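Local coordinates for protein glucose-1-phosphate uridylyltransferase (Sphingomonas elodea, PDB 2UX8) that probably catalyses the formation of UDP-glucose and diphosphate from UTP and alpha-D-glucose 1-phosphate, and is seen here with that sugar phosphate bound, at residues Leu40-Asp44 with Ala273-Ala278; His177-Thr183 with Lys195-Pro201. All blocks are in the same frame, centred on the assembly; numbering follows the deposited sequence.

Contact 1: Leu40-Asp44 with Ala273-Ala278; sequences LPVVD and ANLAVA
In the GT-A nucleotidyltransferase domain, the loop between strand 16-21 and helix 47-57 lays Val42 and Val43 against Val277, on one side of helix 267-279. Val277 faces both loop valines, one methyl to each. Its CG1 lies anti to the backbone N (chi1 180°), which turns the two methyls toward different partners. CG1 of Val277 meets CG2 of Val43 at 3.4 Å, and CG2 of Val277 meets CG1 of Val42 at 3.6 Å. The side chains of Val42 and Val277 cross at about a right angle. One helical turn earlier, CB of Ala273 lies 4.5 Å from CG1 of Val42. CG2 of Val43 also reaches the helix backbone, 4.0 Å from N of Ala278. The carbonyl of Val42 points at Asn274, but the modelled approach of the Asn274 amide oxygen to it is too close to trust. The amide nitrogen is bonded within its own helix, to the carbonyl of Phe270. Tyr50 and Phe143 both pack on Val42 and Val277. Pro41 packs on Pro41 of a neighbouring subunit, so the loop also reaches a subunit interface. The touching residues are all buried, and branched methyl groups do most of the joining. The contact therefore depends chiefly on apolar shape, with little polar pairing between loop and helix.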
loop_
_atom_site.group_PDB
_atom_site.type_symbol
_atom_site.label_atom_id
_atom_site.label_comp_id
_atom_site.label_asym_id
_atom_site.label_seq_id
_atom_site.Cartn_x
_atom_site.Cartn_y
_atom_site.Cartn_z
ATOM N N LEU C 40 5.939 -11.213 -11.872
ATOM C CA LEU C 40 6.337 -11.110 -13.271
ATOM C C LEU C 40 5.461 -12.079 -14.040
ATOM O O LEU C 40 5.206 -13.200 -13.596
ATOM C CB LEU C 40 7.816 -11.448 -13.472
ATOM C CG LEU C 40 8.812 -10.449 -12.873
ATOM C CD1 LEU C 40 10.204 -10.736 -13.403
ATOM C CD2 LEU C 40 8.412 -9.039 -13.245
ATOM N N PRO C 41 4.973 -11.651 -15.201
ATOM C CA PRO C 41 4.098 -12.497 -16.020
ATOM C C PRO C 41 4.744 -13.443 -17.005
ATOM O O PRO C 41 5.735 -13.097 -17.648
ATOM C CB PRO C 41 3.235 -11.481 -16.750
ATOM C CG PRO C 41 4.239 -10.367 -17.017
ATOM C CD PRO C 41 5.036 -10.273 -15.723
ATOM N N VAL C 42 4.191 -14.648 -17.113
ATOM C CA VAL C 42 4.706 -15.525 -18.121
ATOM C C VAL C 42 3.945 -15.251 -19.406
ATOM O O VAL C 42 4.457 -15.500 -20.402
ATOM C CB VAL C 42 4.668 -17.016 -17.779
ATOM C CG1 VAL C 42 4.896 -17.831 -19.043
ATOM C CG2 VAL C 42 5.798 -17.339 -16.815
ATOM N N VAL C 43 2.736 -14.772 -19.470
ATOM C CA VAL C 43 2.244 -14.443 -20.809
ATOM C C VAL C 43 1.195 -13.471 -20.391
ATOM O O VAL C 43 1.189 -12.306 -20.755
ATOM C CB VAL C 43 1.585 -15.636 -21.552
ATOM C CG1 VAL C 43 0.754 -15.112 -22.691
ATOM C CG2 VAL C 43 2.645 -16.573 -22.120
ATOM N N ASP C 44 0.317 -13.971 -19.551
ATOM C CA ASP C 44 -0.738 -13.144 -19.045
ATOM C C ASP C 44 -1.083 -13.471 -17.614
ATOM O O ASP C 44 -2.068 -12.971 -17.087
ATOM C CB ASP C 44 -1.975 -13.233 -19.936
ATOM C CG ASP C 44 -2.368 -14.644 -20.243
ATOM O OD1 ASP C 44 -1.625 -15.547 -19.854
ATOM O OD2 ASP C 44 -3.413 -14.857 -20.876
ATOM N N ALA C 273 10.483 -19.276 -21.126
ATOM C CA ALA C 273 9.172 -19.709 -20.655
ATOM C C ALA C 273 8.062 -18.969 -21.394
ATOM O O ALA C 273 7.092 -19.588 -21.846
ATOM C CB ALA C 273 9.036 -19.478 -19.157
ATOM N N ASN C 274 8.207 -17.649 -21.515
ATOM C CA ASN C 274 7.228 -16.808 -22.203
ATOM C C ASN C 274 7.013 -17.277 -23.632
ATOM O O ASN C 274 5.891 -17.328 -24.128
ATOM C CB ASN C 274 7.710 -15.356 -22.228
ATOM C CG ASN C 274 7.225 -14.555 -21.036
ATOM O OD1 ASN C 274 6.128 -14.002 -21.064
ATOM N ND2 ASN C 274 8.039 -14.494 -19.978
ATOM N N LEU C 275 8.105 -17.609 -24.298
ATOM C CA LEU C 275 8.039 -18.062 -25.669
ATOM C C LEU C 275 7.317 -19.405 -25.781
ATOM O O LEU C 275 6.443 -19.599 -26.638
ATOM C CB LEU C 275 9.453 -18.184 -26.224
ATOM C CG LEU C 275 9.563 -18.787 -27.613
ATOM C CD1 LEU C 275 8.685 -18.005 -28.575
ATOM C CD2 LEU C 275 11.015 -18.771 -28.044
ATOM N N ALA C 276 7.699 -20.329 -24.905
ATOM C CA ALA C 276 7.119 -21.658 -24.886
ATOM C C ALA C 276 5.617 -21.604 -24.718
ATOM O O ALA C 276 4.876 -22.219 -25.474
ATOM C CB ALA C 276 7.734 -22.479 -23.762
ATOM N N VAL C 277 5.165 -20.867 -23.715
ATOM C CA VAL C 277 3.738 -20.755 -23.451
ATOM C C VAL C 277 3.005 -20.052 -24.586
ATOM O O VAL C 277 1.909 -20.445 -24.950
ATOM C CB VAL C 277 3.487 -20.013 -22.116
ATOM C CG1 VAL C 277 1.992 -19.885 -21.839
ATOM C CG2 VAL C 277 4.171 -20.765 -20.987
ATOM N N ALA C 278 3.609 -19.015 -25.149
ATOM C CA ALA C 278 2.972 -18.301 -26.246
ATOM C C ALA C 278 2.828 -19.227 -27.456
ATOM O O ALA C 278 1.836 -19.153 -28.166
ATOM C CB ALA C 278 3.776 -17.053 -26.611
#

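Contact 2: His177-Thr183 with Lys195-Pro201; sequences HRYGIIT and KGLVEKP. With G1P (1-O-phosphono-alpha-D-glucopyranose), chain K.
Ile181 and Val198 form an antiparallel hydrogen-bonded pair in the hairpin of strands 181-188 and 191-198, beside the glucose 1-phosphate pocket. Ile181 N gives a bond of 2.7 Å to Val198 O, at 164° at the hydrogen. Val198 N returns one to Ile181 O. Ile182 and Leu197 make the next, non-hydrogen-bonded pair. Farther on, Lys195 and Gly196 both face Thr183, a classic beta bulge. Lys195 N bonds Thr183 O at 2.7 Å, while the bond from Gly196 N to the same oxygen is weak.

At the other end the chains leave the strands, and Lys200 runs along the 177-183 backbone. Its CB lies 3.1 Å from His177 O. CG and CD continue past the same carbonyl, and CE of Lys200 comes 3.0 Å from Arg178 O. NZ of Lys200 lies 3.9 Å from Arg178 O. The side chain stays extended beyond CG. Nearby, CG1 of Ile181 packs on CG of Pro201 at 3.8 Å, the two side chains crossing at about a right angle.

The sugar is held from both segments. Gly180 N donates to its O4 at 3.0 Å, nearly straight at 168°. A bend at chi2 (-43°) helps turn the Glu199 carboxylate back to the sugar, where OE2 accepts bonds from both O2 and O3, both very short as modelled. An alanine here would remove the carboxylate and would probably leave the O2 and O3 hydroxyls without this shared acceptor, the sugar held less firmly on that side. Val212 O bonds the sugar as well. Backbone hydrogen bonds join Gly180 to Val212 and Ile182 to Leu210 of strand 210-213. Ile182 packs against strand 164-170, and helix 240-244 touches Leu197 and Glu199.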
loop_
_atom_site.group_PDB
_atom_site.type_symbol
_atom_site.label_atom_id
_atom_site.label_comp_id
_atom_site.label_asym_id
_atom_site.label_seq_id
_atom_site.Cartn_x
_atom_site.Cartn_y
_atom_site.Cartn_z
ATOM N N HIS C 177 26.795 -27.239 -8.198
ATOM C CA HIS C 177 27.091 -26.441 -7.014
ATOM C C HIS C 177 26.009 -25.409 -6.689
ATOM O O HIS C 177 26.115 -24.693 -5.692
ATOM C CB HIS C 177 28.431 -25.728 -7.201
ATOM C CG HIS C 177 28.392 -24.647 -8.236
ATOM N ND1 HIS C 177 28.173 -23.323 -7.918
ATOM C CD2 HIS C 177 28.473 -24.703 -9.587
ATOM C CE1 HIS C 177 28.120 -22.609 -9.030
ATOM N NE2 HIS C 177 28.297 -23.423 -10.057
ATOM N N ARG C 178 24.972 -25.336 -7.520
ATOM C CA ARG C 178 23.900 -24.364 -7.315
ATOM C C ARG C 178 22.641 -24.962 -6.704
ATOM O O ARG C 178 21.722 -24.233 -6.327
ATOM C CB ARG C 178 23.498 -23.719 -8.640
ATOM C CG ARG C 178 24.634 -23.354 -9.565
ATOM C CD ARG C 178 24.075 -22.907 -10.911
ATOM N NE ARG C 178 23.382 -21.629 -10.803
ATOM C CZ ARG C 178 22.440 -21.212 -11.639
ATOM N NH1 ARG C 178 22.070 -21.981 -12.652
ATOM N NH2 ARG C 178 21.874 -20.027 -11.462
ATOM N N TYR C 179 22.580 -26.283 -6.617
ATOM C CA TYR C 179 21.389 -26.919 -6.080
ATOM C C TYR C 179 21.708 -27.852 -4.937
ATOM O O TYR C 179 22.868 -28.061 -4.589
ATOM C CB TYR C 179 20.687 -27.751 -7.157
ATOM C CG TYR C 179 20.438 -27.073 -8.493
ATOM C CD1 TYR C 179 21.489 -26.762 -9.358
ATOM C CD2 TYR C 179 19.137 -26.800 -8.920
ATOM C CE1 TYR C 179 21.246 -26.206 -10.615
ATOM C CE2 TYR C 179 18.887 -26.245 -10.170
ATOM C CZ TYR C 179 19.942 -25.953 -11.012
ATOM O OH TYR C 179 19.690 -25.424 -12.256
ATOM N N GLY C 180 20.656 -28.409 -4.352
ATOM C CA GLY C 180 20.837 -29.377 -3.293
ATOM C C GLY C 180 20.960 -30.646 -4.107
ATOM O O GLY C 180 20.185 -30.844 -5.047
ATOM N N ILE C 181 21.924 -31.500 -3.785
ATOM C CA ILE C 181 22.094 -32.713 -4.567
ATOM C C ILE C 181 21.659 -33.979 -3.854
ATOM O O ILE C 181 21.877 -34.140 -2.656
ATOM C CB ILE C 181 23.550 -32.840 -5.043
ATOM C CG1 ILE C 181 23.853 -31.708 -6.025
ATOM C CG2 ILE C 181 23.778 -34.186 -5.711
ATOM C CD1 ILE C 181 22.963 -31.715 -7.267
ATOM N N ILE C 182 21.040 -34.875 -4.610
ATOM C CA ILE C 182 20.545 -36.131 -4.073
ATOM C C ILE C 182 21.493 -37.300 -4.308
ATOM O O ILE C 182 22.142 -37.391 -5.348
ATOM C CB ILE C 182 19.202 -36.500 -4.720
ATOM C CG1 ILE C 182 18.181 -35.389 -4.472
ATOM C CG2 ILE C 182 18.720 -37.841 -4.190
ATOM C CD1 ILE C 182 16.886 -35.553 -5.252
ATOM N N THR C 183 21.566 -38.186 -3.320
ATOM C CA THR C 183 22.366 -39.403 -3.402
ATOM C C THR C 183 21.268 -40.431 -3.690
ATOM O O THR C 183 20.541 -40.843 -2.789
ATOM C CB THR C 183 23.049 -39.699 -2.057
ATOM O OG1 THR C 183 23.902 -38.600 -1.712
ATOM C CG2 THR C 183 23.877 -40.964 -2.141
ATOM N N LYS C 195 18.907 -41.279 -0.740
ATOM C CA LYS C 195 19.667 -41.852 0.362
ATOM C C LYS C 195 20.460 -40.775 1.084
ATOM O O LYS C 195 20.973 -40.995 2.177
ATOM C CB LYS C 195 20.607 -42.947 -0.164
ATOM C CG LYS C 195 19.887 -44.228 -0.590
ATOM C CD LYS C 195 20.847 -45.235 -1.203
ATOM C CE LYS C 195 20.149 -46.548 -1.546
ATOM N NZ LYS C 195 21.031 -47.474 -2.328
ATOM N N GLY C 196 20.553 -39.605 0.467
ATOM C CA GLY C 196 21.285 -38.517 1.077
ATOM C C GLY C 196 21.147 -37.261 0.252
ATOM O O GLY C 196 20.732 -37.308 -0.907
ATOM N N LEU C 197 21.499 -36.131 0.852
ATOM C CA LEU C 197 21.402 -34.868 0.154
ATOM C C LEU C 197 22.263 -33.809 0.799
ATOM O O LEU C 197 22.310 -33.693 2.019
ATOM C CB LEU C 197 19.936 -34.409 0.102
ATOM C CG LEU C 197 19.121 -34.244 1.388
ATOM C CD1 LEU C 197 17.655 -34.082 1.022
ATOM C CD2 LEU C 197 19.280 -35.454 2.280
ATOM N N VAL C 198 22.963 -33.052 -0.033
ATOM C CA VAL C 198 23.813 -31.977 0.447
ATOM C C VAL C 198 23.427 -30.696 -0.286
ATOM O O VAL C 198 23.213 -30.710 -1.503
ATOM C CB VAL C 198 25.300 -32.290 0.202
ATOM C CG1 VAL C 198 25.732 -33.445 1.081
ATOM C CG2 VAL C 198 25.526 -32.638 -1.254
ATOM N N GLU C 199 23.318 -29.600 0.458
ATOM C CA GLU C 199 22.954 -28.292 -0.101
ATOM C C GLU C 199 24.155 -27.801 -0.905
ATOM O O GLU C 199 25.240 -27.904 -0.434
ATOM C CB GLU C 199 22.689 -27.300 1.042
ATOM C CG GLU C 199 21.406 -26.479 0.942
ATOM C CD GLU C 199 21.131 -25.949 -0.445
ATOM O OE1 GLU C 199 22.040 -25.380 -1.072
ATOM O OE2 GLU C 199 19.992 -26.094 -0.910
ATOM N N LYS C 200 23.984 -27.275 -2.104
ATOM C CA LYS C 200 25.114 -26.782 -2.907
ATOM C C LYS C 200 26.537 -27.315 -2.626
ATOM O O LYS C 200 27.377 -26.603 -2.072
ATOM C CB LYS C 200 25.153 -25.254 -2.842
ATOM C CG LYS C 200 23.901 -24.584 -3.357
ATOM C CD LYS C 200 24.129 -23.111 -3.627
ATOM C CE LYS C 200 22.856 -22.452 -4.126
ATOM N NZ LYS C 200 23.050 -21.039 -4.527
ATOM N N PRO C 201 26.835 -28.560 -3.039
ATOM C CA PRO C 201 28.166 -29.138 -2.815
ATOM C C PRO C 201 29.253 -28.379 -3.580
ATOM O O PRO C 201 28.951 -27.622 -4.501
ATOM C CB PRO C 201 28.004 -30.562 -3.326
ATOM C CG PRO C 201 27.034 -30.385 -4.453
ATOM C CD PRO C 201 26.002 -29.468 -3.848
HETATM C C1 G1P K . 16.650 -24.038 -2.846
HETATM C C2 G1P K . 17.100 -25.314 -2.107
HETATM C C3 G1P K . 18.008 -26.130 -3.043
HETATM C C4 G1P K . 17.194 -26.503 -4.277
HETATM C C5 G1P K . 16.735 -25.197 -4.965
HETATM C C6 G1P K . 15.894 -25.549 -6.203
HETATM O O1 G1P K . 17.815 -23.236 -3.148
HETATM O O2 G1P K . 17.821 -24.942 -0.933
HETATM O O3 G1P K . 18.432 -27.315 -2.383
HETATM O O4 G1P K . 18.013 -27.263 -5.165
HETATM O O5 G1P K . 15.914 -24.412 -4.054
HETATM O O6 G1P K . 15.447 -24.360 -6.858
HETATM P P G1P K . 17.369 -21.797 -3.752
HETATM O O1P G1P K . 16.477 -21.082 -2.805
HETATM O O2P G1P K . 18.681 -20.924 -4.041
HETATM O O3P G1P K . 16.594 -22.001 -5.151
#

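Contact 2 is nested within the chain loop that contact 1 closes. The order is 40-44, then the hairpin segments 177-183 and 195-201, then 273-278. All four belong to the nucleotidyltransferase part of the chain. The centres are 30 Å apart and the nearest atoms about 14 Å, so the contacts do not touch. Contact 2 belongs to the large mixed sheet and holds part of the sugar pocket. Contact 1 joins a loop and a helix near strand 142-145, whose Asp142 also binds glucose 1-phosphate. Contact 1 also reaches a neighbouring subunit, whereas contact 2 meets no other protein chain. Of the two, contact 2 thus carries part of the sugar site, while contact 1 lies by a subunit interface.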